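Local coordinates for protein Rho guanyl nucleotide exchange factor (Rom2), putative (PDB 5O51) that probably acts as a guanine-nucleotide exchange factor for Rho-type GTPases, this chain being its CNH domain, a seven-bladed beta-propeller, at residues Y88-E91 / A92-L95; C194-G197 / F198-V201; A282-P285 / N286-E289; I290-I293 / E294-E297; H311-T314 / R315-L318. All coordinates share one frame; numbering follows the deposited sequence.

In the fold
From the N terminus, the chain first supplies strand 8-12, then winds through six four-stranded blades before strands 307-312, 317-323 and 327-333 join that first strand in a seventh. The five contacts are local and come in series; none nests in or crosses another. Contact 1 turns the chain out of strand 84-89 toward 107-110, and contact 2 closes the hairpin 189-194/197-202 in a blade across the chain's centre, the centres of contacts 1 and 2 lying about 37 Å apart. Contacts 3 and 4 share strand 287-292, contact 3 closing the hairpin at its start and contact 4 the turn at its end. Contact 5 closes the hairpin 307-312/317-323, and its Ile317 packs on Phe283 of contact 3, joining adjacent blades.

Contact 1: residues Y88-E91 / A92-L95; sequences YPME and ALEL
Met90 and Leu93 meet on one flank of a short 3-10 turn, their side chains slanting across each other so that CG of Met90 lies 4.0 Å from CD1 of Leu93. The bend of the methionine at chi2 (82°) also brings SD near the same methyl. Leucine branches at CG and can present one methyl to this flexible thioether while its CB touches the Met90 carbonyl oxygen. On another flank the small CB of Ala92 comes 4.3 Å from CB of Tyr88; a single methyl fits well here, because Ala92 CB is already only 3.2 Å from Pro89 O. Glu94 behaves differently. With CG beside the backbone N (chi1 -53°), its CG lies 3.1 Å from Glu91 O, and the bend at chi2 turns OE2 toward the CA and CB of Glu91. The carboxylate of Glu91 extends away, so the two acids keep their like charges about 5.9 Å apart, measured from Glu91 OE1 to Glu94 OE2.

Three successive backbone bonds hold the turn: Ala92 N to Pro89 O, Leu93 N to Met90 O, and Glu94 N to Glu91 O, the last 2.8 Å long. Each spans three residues, as in a 3-10 helix, and each donor stands above the carbonyl plane of its acceptor. Pro89, the last residue of the strand, contributes its carbonyl oxygen as the first acceptor of the turn.

The turn follows strand 84-89 and leads toward strand 107-110 of the same blade. Tyr88 and Leu93 lean on Leu60 and Val59 of strand 57-61, the edge strand of the preceding blade, while Met90 touches Glu72 and Gln75 in the loop between strands 65-71 and 76-81.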
loop_
_atom_site.group_PDB
_atom_site.type_symbol
_atom_site.label_atom_id
_atom_site.label_comp_id
_atom_site.label_asym_id
_atom_site.label_seq_id
_atom_site.Cartn_x
_atom_site.Cartn_y
_atom_site.Cartn_z
ATOM N N TYR A 88 -14.696 10.933 -3.570
ATOM C CA TYR A 88 -15.441 11.383 -4.745
ATOM C C TYR A 88 -16.349 10.230 -5.174
ATOM O O TYR A 88 -15.962 9.058 -5.071
ATOM C CB TYR A 88 -14.519 11.669 -5.905
ATOM C CG TYR A 88 -13.561 12.785 -5.768
ATOM C CD1 TYR A 88 -12.400 12.629 -5.040
ATOM C CD2 TYR A 88 -13.763 14.013 -6.452
ATOM C CE1 TYR A 88 -11.460 13.636 -4.959
ATOM C CE2 TYR A 88 -12.860 15.068 -6.309
ATOM C CZ TYR A 88 -11.714 14.840 -5.547
ATOM O OH TYR A 88 -10.772 15.798 -5.400
ATOM N N PRO A 89 -17.511 10.531 -5.742
ATOM C CA PRO A 89 -18.200 9.387 -6.330
ATOM C C PRO A 89 -17.484 8.883 -7.597
ATOM O O PRO A 89 -16.867 9.653 -8.335
ATOM C CB PRO A 89 -19.607 9.938 -6.656
ATOM C CG PRO A 89 -19.444 11.402 -6.811
ATOM C CD PRO A 89 -18.203 11.813 -6.018
ATOM N N MET A 90 -17.601 7.594 -7.839
ATOM C CA MET A 90 -16.931 6.974 -8.995
ATOM C C MET A 90 -17.378 7.499 -10.337
ATOM O O MET A 90 -16.634 7.451 -11.328
ATOM C CB MET A 90 -17.125 5.436 -8.981
ATOM C CG MET A 90 -15.894 4.720 -9.508
ATOM S SD MET A 90 -14.634 4.550 -8.213
ATOM C CE MET A 90 -15.322 3.084 -7.444
ATOM N N GLU A 91 -18.596 8.003 -10.408
ATOM C CA GLU A 91 -19.001 8.684 -11.635
ATOM C C GLU A 91 -18.117 9.911 -11.985
ATOM O O GLU A 91 -18.005 10.234 -13.176
ATOM C CB GLU A 91 -20.503 9.011 -11.621
ATOM C CG GLU A 91 -20.950 9.899 -10.481
ATOM C CD GLU A 91 -22.471 10.032 -10.336
ATOM O OE1 GLU A 91 -23.222 9.643 -11.267
ATOM O OE2 GLU A 91 -22.903 10.558 -9.272
ATOM N N ALA A 92 -17.424 10.540 -11.013
ATOM C CA ALA A 92 -16.366 11.534 -11.349
ATOM C C ALA A 92 -15.403 11.101 -12.475
ATOM O O ALA A 92 -14.792 11.942 -13.162
ATOM C CB ALA A 92 -15.503 11.861 -10.123
ATOM N N LEU A 93 -15.214 9.793 -12.618
ATOM C CA LEU A 93 -14.330 9.263 -13.626
ATOM C C LEU A 93 -14.971 9.115 -15.007
ATOM O O LEU A 93 -14.237 8.894 -15.944
ATOM C CB LEU A 93 -13.799 7.911 -13.177
ATOM C CG LEU A 93 -13.041 7.926 -11.836
ATOM C CD1 LEU A 93 -12.858 6.534 -11.288
ATOM C CD2 LEU A 93 -11.659 8.522 -11.943
ATOM N N GLU A 94 -16.296 9.261 -15.149
ATOM C CA GLU A 94 -16.962 9.015 -16.461
ATOM C C GLU A 94 -16.509 9.998 -17.554
ATOM O O GLU A 94 -16.234 11.159 -17.270
ATOM C CB GLU A 94 -18.497 9.172 -16.411
ATOM C CG GLU A 94 -19.309 8.405 -15.376
ATOM C CD GLU A 94 -19.107 6.915 -15.368
ATOM O OE1 GLU A 94 -18.594 6.380 -16.376
ATOM O OE2 GLU A 94 -19.502 6.284 -14.342
ATOM N N LEU A 95 -16.524 9.527 -18.802
ATOM C CA LEU A 95 -16.324 10.377 -19.996
ATOM C C LEU A 95 -17.409 11.464 -20.097
ATOM O O LEU A 95 -17.095 12.648 -20.214
ATOM C CB LEU A 95 -16.325 9.490 -21.246
ATOM C CG LEU A 95 -15.773 9.981 -22.581
ATOM C CD1 LEU A 95 -14.431 10.696 -22.437
ATOM C CD2 LEU A 95 -15.673 8.755 -23.481
#

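Contact 2: residues C194-G197 / F198-V201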
loop_
_atom_site.group_PDB
_atom_site.type_symbol
_atom_site.label_atom_id
_atom_site.label_comp_id
_atom_site.label_asym_id
_atom_site.label_seq_id
_atom_site.Cartn_x
_atom_site.Cartn_y
_atom_site.Cartn_z
ATOM N N CYS A 194 4.790 0.256 13.781
ATOM C CA CYS A 194 5.266 1.471 14.435
ATOM C C CYS A 194 6.695 1.173 14.802
ATOM O O CYS A 194 7.107 0.038 14.713
ATOM C CB CYS A 194 4.403 1.780 15.682
ATOM S SG CYS A 194 4.843 0.758 17.114
ATOM N N ALA A 195 7.448 2.160 15.251
ATOM C CA ALA A 195 8.899 1.968 15.496
ATOM C C ALA A 195 9.317 0.868 16.500
ATOM O O ALA A 195 10.461 0.439 16.510
ATOM C CB ALA A 195 9.477 3.301 15.911
ATOM N N ARG A 196 8.420 0.445 17.380
ATOM C CA ARG A 196 8.739 -0.600 18.372
ATOM C C ARG A 196 8.362 -1.997 17.892
ATOM O O ARG A 196 8.762 -3.013 18.505
ATOM C CB ARG A 196 8.005 -0.324 19.688
ATOM C CG ARG A 196 8.631 0.780 20.550
ATOM C CD ARG A 196 7.981 0.828 21.930
ATOM N NE ARG A 196 6.528 0.570 21.859
ATOM C CZ ARG A 196 5.542 1.478 21.909
ATOM N NH1 ARG A 196 5.776 2.785 22.057
ATOM N NH2 ARG A 196 4.277 1.061 21.826
ATOM N N GLY A 197 7.569 -2.039 16.825
ATOM C CA GLY A 197 7.151 -3.272 16.167
ATOM C C GLY A 197 5.694 -3.215 15.742
ATOM O O GLY A 197 4.994 -2.177 15.811
ATOM N N PHE A 198 5.217 -4.358 15.321
ATOM C CA PHE A 198 3.803 -4.549 15.116
ATOM C C PHE A 198 3.027 -4.562 16.469
ATOM O O PHE A 198 3.260 -5.434 17.301
ATOM C CB PHE A 198 3.627 -5.858 14.349
ATOM C CG PHE A 198 3.958 -5.779 12.850
ATOM C CD1 PHE A 198 3.269 -4.908 12.002
ATOM C CD2 PHE A 198 4.904 -6.646 12.282
ATOM C CE1 PHE A 198 3.551 -4.895 10.643
ATOM C CE2 PHE A 198 5.172 -6.651 10.906
ATOM C CZ PHE A 198 4.493 -5.769 10.095
ATOM N N GLU A 199 2.125 -3.606 16.682
ATOM C CA GLU A 199 1.319 -3.560 17.908
ATOM C C GLU A 199 -0.164 -3.708 17.552
ATOM O O GLU A 199 -0.728 -2.939 16.771
ATOM C CB GLU A 199 1.557 -2.266 18.720
ATOM C CG GLU A 199 3.032 -1.896 18.992
ATOM C CD GLU A 199 3.722 -2.637 20.149
ATOM O OE1 GLU A 199 3.042 -3.103 21.093
ATOM O OE2 GLU A 199 4.979 -2.724 20.129
ATOM N N VAL A 200 -0.788 -4.707 18.155
ATOM C CA VAL A 200 -2.176 -5.067 17.873
ATOM C C VAL A 200 -3.116 -4.245 18.759
ATOM O O VAL A 200 -2.866 -4.097 19.945
ATOM C CB VAL A 200 -2.357 -6.566 18.097
ATOM C CG1 VAL A 200 -3.757 -7.027 17.729
ATOM C CG2 VAL A 200 -1.313 -7.325 17.293
ATOM N N VAL A 201 -4.181 -3.703 18.167
ATOM C CA VAL A 201 -5.066 -2.701 18.798
ATOM C C VAL A 201 -6.508 -3.093 18.547
ATOM O O VAL A 201 -6.905 -3.380 17.420
ATOM C CB VAL A 201 -4.785 -1.281 18.260
ATOM C CG1 VAL A 201 -5.995 -0.347 18.371
ATOM C CG2 VAL A 201 -3.600 -0.694 19.010
#
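Glu199 reaches back over the tight turn of a beta hairpin to touch Cys194 and Arg196. The turn, type I from Cys194 to Gly197, joins strands 189-194 and 197-202 within one propeller blade, and reciprocal backbone bonds between Cys194 and Gly197 close it.

From Glu199 CB the chain leaves with CG beside the backbone N (chi1 -50°), which aims it toward the turn. CG is the first atom to make contact, lying 3.7 Å from Cys194 SG and at a similar distance from Gly197 O. A second bend, at chi2 (-80°), carries CD round to within 4.1 Å of Arg196 NH2. At the tip, OE2 arrives 3.9 Å from Arg196 CB. The two chains cross at roughly a right angle. Glu199 OE2 sits at the guanidinium edge, near its plane, but 4.0 Å from Arg196 NE, beyond a salt bridge; the two planes are 66° apart. A weaker, longer-range attraction between the opposite charges is probably what remains, while Arg196 NH1 bonds weakly to Pro177 O.

Gly197 suits the exit of the turn because its phi of 140° would jam a CB against the carbonyl oxygen of Arg196. Phe198 sends its ring away from the turn to meet Tyr244 and Ile233 of the next blade. Cysteine at the entrance offers a compact, polarisable atom: SG also accepts a weak hydrogen bond from Arg196 N, 3.6 Å away.

Contact 3: residues A282-P285 / N286-E289; sequences AFEP and NFIE
Ala282 and Glu289 form a fully satisfied antiparallel pair away from the turn of a tight hairpin. Ala282 N gives to Glu289 O at 2.9 Å and Glu289 N returns a bond to Ala282 O, the latter lying in the carbonyl plane. Nearer the turn, Glu284 N gives to Phe287 O at 3.1 Å; the answering bond from Phe287 N to Glu284 O is longer and bent, its donor well above the carbonyl plane. Between these pairs a water donates to both Ala282 O (2.8 Å) and Phe287 O (2.9 Å), giving each carbonyl a second partner.

At the turn Pro285 lacks an N-H, and Asn286 N is taken up by a side chain: Glu284 OE1 accepts it at 3.0 Å through its anti lone pair. The glutamate side chain is long enough to reach the N-H at the turn, and its other oxygen, OE2, accepts from Asn269 N. Glu289 OE1 accepts from Glu267 N, outside the hairpin, and OE2 forms a salt bridge with Arg291 two residues along the same strand.

On the face away from Glu284 and Glu289, two apolar side chains meet: Phe283 and Ile288, a non-hydrogen-bonded pair, point the same way, with Ile288 CG2 held over the ring face, 4.2 Å from the centroid, in a CH-pi contact.

The hairpin supplies the two middle strands of its blade, between 272-276 and 298-303. Its Phe283 and Ile288 pack on Tyr319, and Phe283 on Met309, of the neighbouring blade.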
loop_
_atom_site.group_PDB
_atom_site.type_symbol
_atom_site.label_atom_id
_atom_site.label_comp_id
_atom_site.label_asym_id
_atom_site.label_seq_id
_atom_site.Cartn_x
_atom_site.Cartn_y
_atom_site.Cartn_z
ATOM N N ALA A 282 10.675 -7.835 -2.660
ATOM C CA ALA A 282 10.932 -6.642 -1.815
ATOM C C ALA A 282 11.304 -5.459 -2.684
ATOM O O ALA A 282 12.299 -5.537 -3.393
ATOM C CB ALA A 282 12.070 -6.956 -0.855
ATOM N N PHE A 283 10.533 -4.342 -2.655
ATOM C CA PHE A 283 10.882 -3.162 -3.492
ATOM C C PHE A 283 11.637 -2.145 -2.642
ATOM O O PHE A 283 11.117 -1.753 -1.595
ATOM C CB PHE A 283 9.550 -2.513 -4.009
ATOM C CG PHE A 283 8.807 -3.386 -4.978
ATOM C CD1 PHE A 283 8.110 -4.503 -4.557
ATOM C CD2 PHE A 283 8.833 -3.123 -6.302
ATOM C CE1 PHE A 283 7.489 -5.342 -5.491
ATOM C CE2 PHE A 283 8.177 -3.922 -7.235
ATOM C CZ PHE A 283 7.520 -5.031 -6.826
ATOM N N GLU A 284 12.802 -1.688 -3.114
ATOM C CA GLU A 284 13.613 -0.642 -2.483
ATOM C C GLU A 284 13.868 0.385 -3.590
ATOM O O GLU A 284 13.758 0.050 -4.759
ATOM C CB GLU A 284 14.972 -1.266 -2.061
ATOM C CG GLU A 284 15.749 -0.391 -1.226
ATOM C CD GLU A 284 17.171 -0.102 -1.623
ATOM O OE1 GLU A 284 17.587 0.441 -2.684
ATOM O OE2 GLU A 284 17.858 -0.337 -0.675
ATOM N N PRO A 285 14.282 1.634 -3.260
ATOM C CA PRO A 285 14.404 2.605 -4.364
ATOM C C PRO A 285 15.331 2.220 -5.519
ATOM O O PRO A 285 15.048 2.591 -6.673
ATOM C CB PRO A 285 14.870 3.884 -3.632
ATOM C CG PRO A 285 14.111 3.797 -2.350
ATOM C CD PRO A 285 14.350 2.337 -1.965
ATOM N N ASN A 286 16.389 1.456 -5.257
ATOM C CA ASN A 286 17.380 1.140 -6.304
ATOM C C ASN A 286 17.302 -0.275 -6.783
ATOM O O ASN A 286 17.962 -0.630 -7.750
ATOM C CB ASN A 286 18.828 1.428 -5.851
ATOM C CG ASN A 286 19.077 2.885 -5.571
ATOM O OD1 ASN A 286 19.542 3.261 -4.491
ATOM N ND2 ASN A 286 18.753 3.712 -6.506
ATOM N N PHE A 287 16.438 -1.091 -6.213
ATOM C CA PHE A 287 16.283 -2.457 -6.773
ATOM C C PHE A 287 15.144 -3.247 -6.210
ATOM O O PHE A 287 14.714 -3.073 -5.082
ATOM C CB PHE A 287 17.607 -3.311 -6.618
ATOM C CG PHE A 287 18.128 -3.433 -5.204
ATOM C CD1 PHE A 287 19.085 -2.560 -4.730
ATOM C CD2 PHE A 287 17.786 -4.513 -4.415
ATOM C CE1 PHE A 287 19.620 -2.700 -3.459
ATOM C CE2 PHE A 287 18.302 -4.643 -3.143
ATOM C CZ PHE A 287 19.165 -3.712 -2.647
ATOM N N ILE A 288 14.676 -4.188 -7.001
ATOM C CA ILE A 288 13.713 -5.185 -6.545
ATOM C C ILE A 288 14.468 -6.491 -6.277
ATOM O O ILE A 288 15.148 -6.986 -7.166
ATOM C CB ILE A 288 12.655 -5.518 -7.606
ATOM C CG1 ILE A 288 11.979 -4.238 -8.116
ATOM C CG2 ILE A 288 11.604 -6.427 -7.008
ATOM C CD1 ILE A 288 11.065 -4.456 -9.285
ATOM N N GLU A 289 14.297 -7.043 -5.076
ATOM C CA GLU A 289 14.893 -8.338 -4.688
ATOM C C GLU A 289 13.839 -9.402 -4.658
ATOM O O GLU A 289 12.899 -9.309 -3.892
ATOM C CB GLU A 289 15.599 -8.248 -3.317
ATOM C CG GLU A 289 16.507 -9.450 -2.940
ATOM C CD GLU A 289 17.296 -9.268 -1.627
ATOM O OE1 GLU A 289 17.468 -8.122 -1.104
ATOM O OE2 GLU A 289 17.698 -10.307 -1.087
HETATM O O HOH W 1 14.756 -4.474 -2.498
#

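Contact 4: residues I290-I293 / E294-E297; sequences IRHI and ETSE
His292 swings CG opposite its own N (chi1 -154°), and this turns the imidazole over the start of the loop to meet Glu294, while Arg291 bends at chi2 (-88°) and sends its guanidinium toward Ser296. The ring receives Glu294 N at ND1, 3.2 Å away and tilted a little from the ring plane, and its CE1 touches Glu294 CB and CG. On the other side, the Arg291 NH1 bond to Ser296 O is straight: the oxygen sits in the guanidinium plane, 3.1 Å away, and the donor lies nearly along the C=O axis.

The backbone closes the loop with His292 N to Glu297 O at 3.0 Å and Ser296 N to His292 O at 2.8 Å. Ser296 has a positive phi (77°), which helps the chain reverse toward strand 298-303. Thr295 is well chosen for this corner. Its OG1 accepts from Glu297 N to make an ST turn and gives its hydrogen to Glu297 OE2 at 2.5 Å, holding that carboxylate alongside the imidazole. OG1 also touches His292 CB at 3.4 Å.

Beyond the loop, the Arg291 guanidinium is already paired with Glu289, and Glu294 OE1 forms a salt bridge with Arg259. Ile293, pointing away from the loop, packs on Tyr277.

ND1 accepts a backbone N-H and so probably carries no proton here, consistent with a neutral imidazole protonated at NE2. The nearby Glu297 carboxylate might raise the ring's affinity for a second proton, but taking it up on ND1 would probably cost the bond to Glu294 N.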
loop_
_atom_site.group_PDB
_atom_site.type_symbol
_atom_site.label_atom_id
_atom_site.label_comp_id
_atom_site.label_asym_id
_atom_site.label_seq_id
_atom_site.Cartn_x
_atom_site.Cartn_y
_atom_site.Cartn_z
ATOM N N ILE A 290 14.072 -10.453 -5.419
ATOM C CA ILE A 290 13.120 -11.592 -5.516
ATOM C C ILE A 290 13.683 -12.912 -4.880
ATOM O O ILE A 290 14.721 -13.406 -5.324
ATOM C CB ILE A 290 12.694 -11.804 -6.958
ATOM C CG1 ILE A 290 12.145 -10.467 -7.529
ATOM C CG2 ILE A 290 11.709 -12.966 -7.065
ATOM C CD1 ILE A 290 12.038 -10.537 -9.055
ATOM N N ARG A 291 13.011 -13.383 -3.798
ATOM C CA ARG A 291 13.354 -14.641 -3.109
ATOM C C ARG A 291 12.226 -15.703 -3.228
ATOM O O ARG A 291 11.021 -15.370 -3.289
ATOM C CB ARG A 291 13.606 -14.450 -1.609
ATOM C CG ARG A 291 14.609 -13.347 -1.204
ATOM C CD ARG A 291 16.013 -13.838 -1.161
ATOM N NE ARG A 291 16.889 -12.863 -0.560
ATOM C CZ ARG A 291 17.603 -13.019 0.564
ATOM N NH1 ARG A 291 17.580 -14.170 1.265
ATOM N NH2 ARG A 291 18.363 -11.983 0.991
ATOM N N HIS A 292 12.666 -16.971 -3.157
ATOM C CA HIS A 292 11.793 -18.170 -3.036
ATOM C C HIS A 292 11.220 -18.353 -1.632
ATOM O O HIS A 292 11.943 -18.495 -0.675
ATOM C CB HIS A 292 12.571 -19.414 -3.437
ATOM C CG HIS A 292 11.708 -20.519 -3.933
ATOM N ND1 HIS A 292 11.009 -21.320 -3.080
ATOM C CD2 HIS A 292 11.476 -20.997 -5.183
ATOM C CE1 HIS A 292 10.326 -22.216 -3.774
ATOM N NE2 HIS A 292 10.599 -22.040 -5.051
ATOM N N ILE A 293 9.907 -18.358 -1.497
ATOM C CA ILE A 293 9.251 -18.470 -0.194
ATOM C C ILE A 293 9.529 -19.782 0.569
ATOM O O ILE A 293 9.476 -19.813 1.773
ATOM C CB ILE A 293 7.702 -18.225 -0.375
ATOM C CG1 ILE A 293 6.961 -18.008 0.941
ATOM C CG2 ILE A 293 7.011 -19.396 -1.080
ATOM C CD1 ILE A 293 7.230 -16.673 1.597
ATOM N N GLU A 294 9.767 -20.880 -0.131
ATOM C CA GLU A 294 10.094 -22.142 0.540
ATOM C C GLU A 294 11.528 -22.203 0.988
ATOM O O GLU A 294 11.806 -22.462 2.193
ATOM C CB GLU A 294 9.777 -23.336 -0.369
ATOM C CG GLU A 294 8.310 -23.492 -0.741
ATOM C CD GLU A 294 7.377 -23.455 0.470
ATOM O OE1 GLU A 294 7.842 -23.628 1.624
ATOM O OE2 GLU A 294 6.145 -23.243 0.269
ATOM N N THR A 295 12.445 -21.971 0.055
ATOM C CA THR A 295 13.852 -22.176 0.376
ATOM C C THR A 295 14.556 -20.957 0.934
ATOM O O THR A 295 15.613 -21.102 1.515
ATOM C CB THR A 295 14.621 -22.601 -0.841
ATOM O OG1 THR A 295 14.684 -21.503 -1.741
ATOM C CG2 THR A 295 13.942 -23.877 -1.518
ATOM N N SER A 296 14.018 -19.764 0.657
ATOM C CA SER A 296 14.510 -18.437 1.099
ATOM C C SER A 296 15.685 -17.976 0.311
ATOM O O SER A 296 16.166 -16.860 0.536
ATOM C CB SER A 296 14.799 -18.307 2.587
ATOM O OG SER A 296 16.097 -18.852 2.916
ATOM N N GLU A 297 16.040 -18.734 -0.705
ATOM C CA GLU A 297 17.144 -18.383 -1.586
ATOM C C GLU A 297 16.802 -17.222 -2.551
ATOM O O GLU A 297 15.635 -17.050 -2.973
ATOM C CB GLU A 297 17.558 -19.620 -2.422
ATOM C CG GLU A 297 16.605 -19.894 -3.601
ATOM C CD GLU A 297 16.578 -21.326 -4.189
ATOM O OE1 GLU A 297 17.547 -21.719 -4.880
ATOM O OE2 GLU A 297 15.536 -22.007 -4.046
#

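Contact 5: residues H311-T314 / R315-L318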
loop_
_atom_site.group_PDB
_atom_site.type_symbol
_atom_site.label_atom_id
_atom_site.label_comp_id
_atom_site.label_asym_id
_atom_site.label_seq_id
_atom_site.Cartn_x
_atom_site.Cartn_y
_atom_site.Cartn_z
ATOM N N HIS A 311 0.781 -1.164 -6.869
ATOM C CA HIS A 311 -0.401 -1.942 -6.525
ATOM C C HIS A 311 -0.098 -3.434 -6.786
ATOM O O HIS A 311 0.472 -3.821 -7.816
ATOM C CB HIS A 311 -1.620 -1.517 -7.406
ATOM C CG HIS A 311 -2.934 -2.046 -6.914
ATOM N ND1 HIS A 311 -3.513 -3.196 -7.402
ATOM C CD2 HIS A 311 -3.754 -1.595 -5.937
ATOM C CE1 HIS A 311 -4.633 -3.425 -6.739
ATOM N NE2 HIS A 311 -4.773 -2.474 -5.829
ATOM N N SER A 312 -0.566 -4.249 -5.870
ATOM C CA SER A 312 -0.437 -5.671 -5.962
ATOM C C SER A 312 -1.850 -6.303 -5.933
ATOM O O SER A 312 -2.564 -6.135 -4.975
ATOM C CB SER A 312 0.328 -6.162 -4.707
ATOM O OG SER A 312 0.238 -7.550 -4.661
ATOM N N SER A 313 -2.203 -7.064 -6.947
ATOM C CA SER A 313 -3.510 -7.813 -6.936
ATOM C C SER A 313 -3.281 -9.268 -7.377
ATOM O O SER A 313 -2.179 -9.605 -7.844
ATOM C CB SER A 313 -4.514 -7.159 -7.901
ATOM O OG SER A 313 -4.156 -7.337 -9.291
ATOM N N THR A 314 -4.343 -10.088 -7.355
ATOM C CA THR A 314 -4.223 -11.495 -7.797
ATOM C C THR A 314 -3.798 -11.516 -9.254
ATOM O O THR A 314 -3.158 -12.458 -9.664
ATOM C CB THR A 314 -5.561 -12.295 -7.598
ATOM O OG1 THR A 314 -6.517 -11.825 -8.539
ATOM C CG2 THR A 314 -6.158 -12.054 -6.218
ATOM N N ARG A 315 -4.146 -10.459 -10.016
ATOM C CA ARG A 315 -3.774 -10.292 -11.447
ATOM C C ARG A 315 -2.271 -10.034 -11.695
ATOM O O ARG A 315 -1.638 -10.716 -12.512
ATOM C CB ARG A 315 -4.513 -9.081 -12.105
ATOM C CG ARG A 315 -6.015 -8.937 -11.920
ATOM C CD ARG A 315 -6.588 -7.680 -12.611
ATOM N NE ARG A 315 -6.750 -6.520 -11.696
ATOM C CZ ARG A 315 -7.667 -6.417 -10.720
ATOM N NH1 ARG A 315 -8.527 -7.410 -10.495
ATOM N NH2 ARG A 315 -7.713 -5.329 -9.929
ATOM N N GLU A 316 -1.716 -9.011 -11.018
ATOM C CA GLU A 316 -0.396 -8.521 -11.360
ATOM C C GLU A 316 0.133 -7.607 -10.283
ATOM O O GLU A 316 -0.579 -7.218 -9.390
ATOM C CB GLU A 316 -0.443 -7.766 -12.716
ATOM C CG GLU A 316 -1.538 -6.707 -12.776
ATOM C CD GLU A 316 -1.747 -6.085 -14.160
ATOM O OE1 GLU A 316 -0.938 -6.321 -15.090
ATOM O OE2 GLU A 316 -2.725 -5.318 -14.300
ATOM N N ILE A 317 1.406 -7.309 -10.373
ATOM C CA ILE A 317 2.032 -6.257 -9.553
ATOM C C ILE A 317 2.397 -5.135 -10.491
ATOM O O ILE A 317 3.163 -5.323 -11.427
ATOM C CB ILE A 317 3.317 -6.786 -8.863
ATOM C CG1 ILE A 317 2.953 -8.008 -8.049
ATOM C CG2 ILE A 317 3.944 -5.701 -7.984
ATOM C CD1 ILE A 317 4.132 -8.923 -7.755
ATOM N N LEU A 318 1.837 -3.959 -10.234
ATOM C CA LEU A 318 2.170 -2.754 -10.986
ATOM C C LEU A 318 3.209 -1.905 -10.209
ATOM O O LEU A 318 3.098 -1.717 -8.960
ATOM C CB LEU A 318 0.877 -1.966 -11.262
ATOM C CG LEU A 318 -0.228 -2.712 -12.017
ATOM C CD1 LEU A 318 -1.512 -1.951 -12.101
ATOM C CD2 LEU A 318 0.314 -2.968 -13.419
HETATM O O HOH W 2 -2.701 -4.816 -9.214
#
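Leu318 N gives a 2.8 Å hydrogen bond to His311 O, and Ser313 N gives one of 2.9 Å to Glu316 O that is almost straight (173°). These two, with the longer bond from His311 N to Leu318 O, hold the ends of two antiparallel strands together where the chain reverses. A water adds a link on the face that carries His311 and Leu318: it lies in the plane of the His311 ring, 2.6 Å from ND1, bonds to Ser313 OG at 2.9 Å, and donates to Glu316 O. Histidine suits this place because ND1, at the ring's edge, can reach that water.

Inside the turn, Ser313 OG is placed between its own N and carbonyl carbon (chi1 70°), which points it at the backbone ahead. There it accepts weak bonds from Arg315 N and Glu316 N. Short and polar, serine can reach both. The same oxygen touches Arg315 CB at 3.3 Å and, because the arginine chain folds back at chi3 (-97°), ends up over one face of the guanidinium, toward its rim. The Glu316 carboxylate bonds to Ser332 and forms a salt bridge with Arg47.

Packing takes over along the strands. Ile317, paired with Ser312 on one face, lies against Phe283 and Ala274 of the preceding blade; on the other, Leu318 touches Leu25 and His311 touches Pro27, both from strand 22-28 of the next.

This is a beta hairpin of the blade that closes the ring: the following strand, 327-333, pairs with the N-terminal strand 8-12, the overlap of chain ends, often called a velcro closure, familiar in beta-propellers.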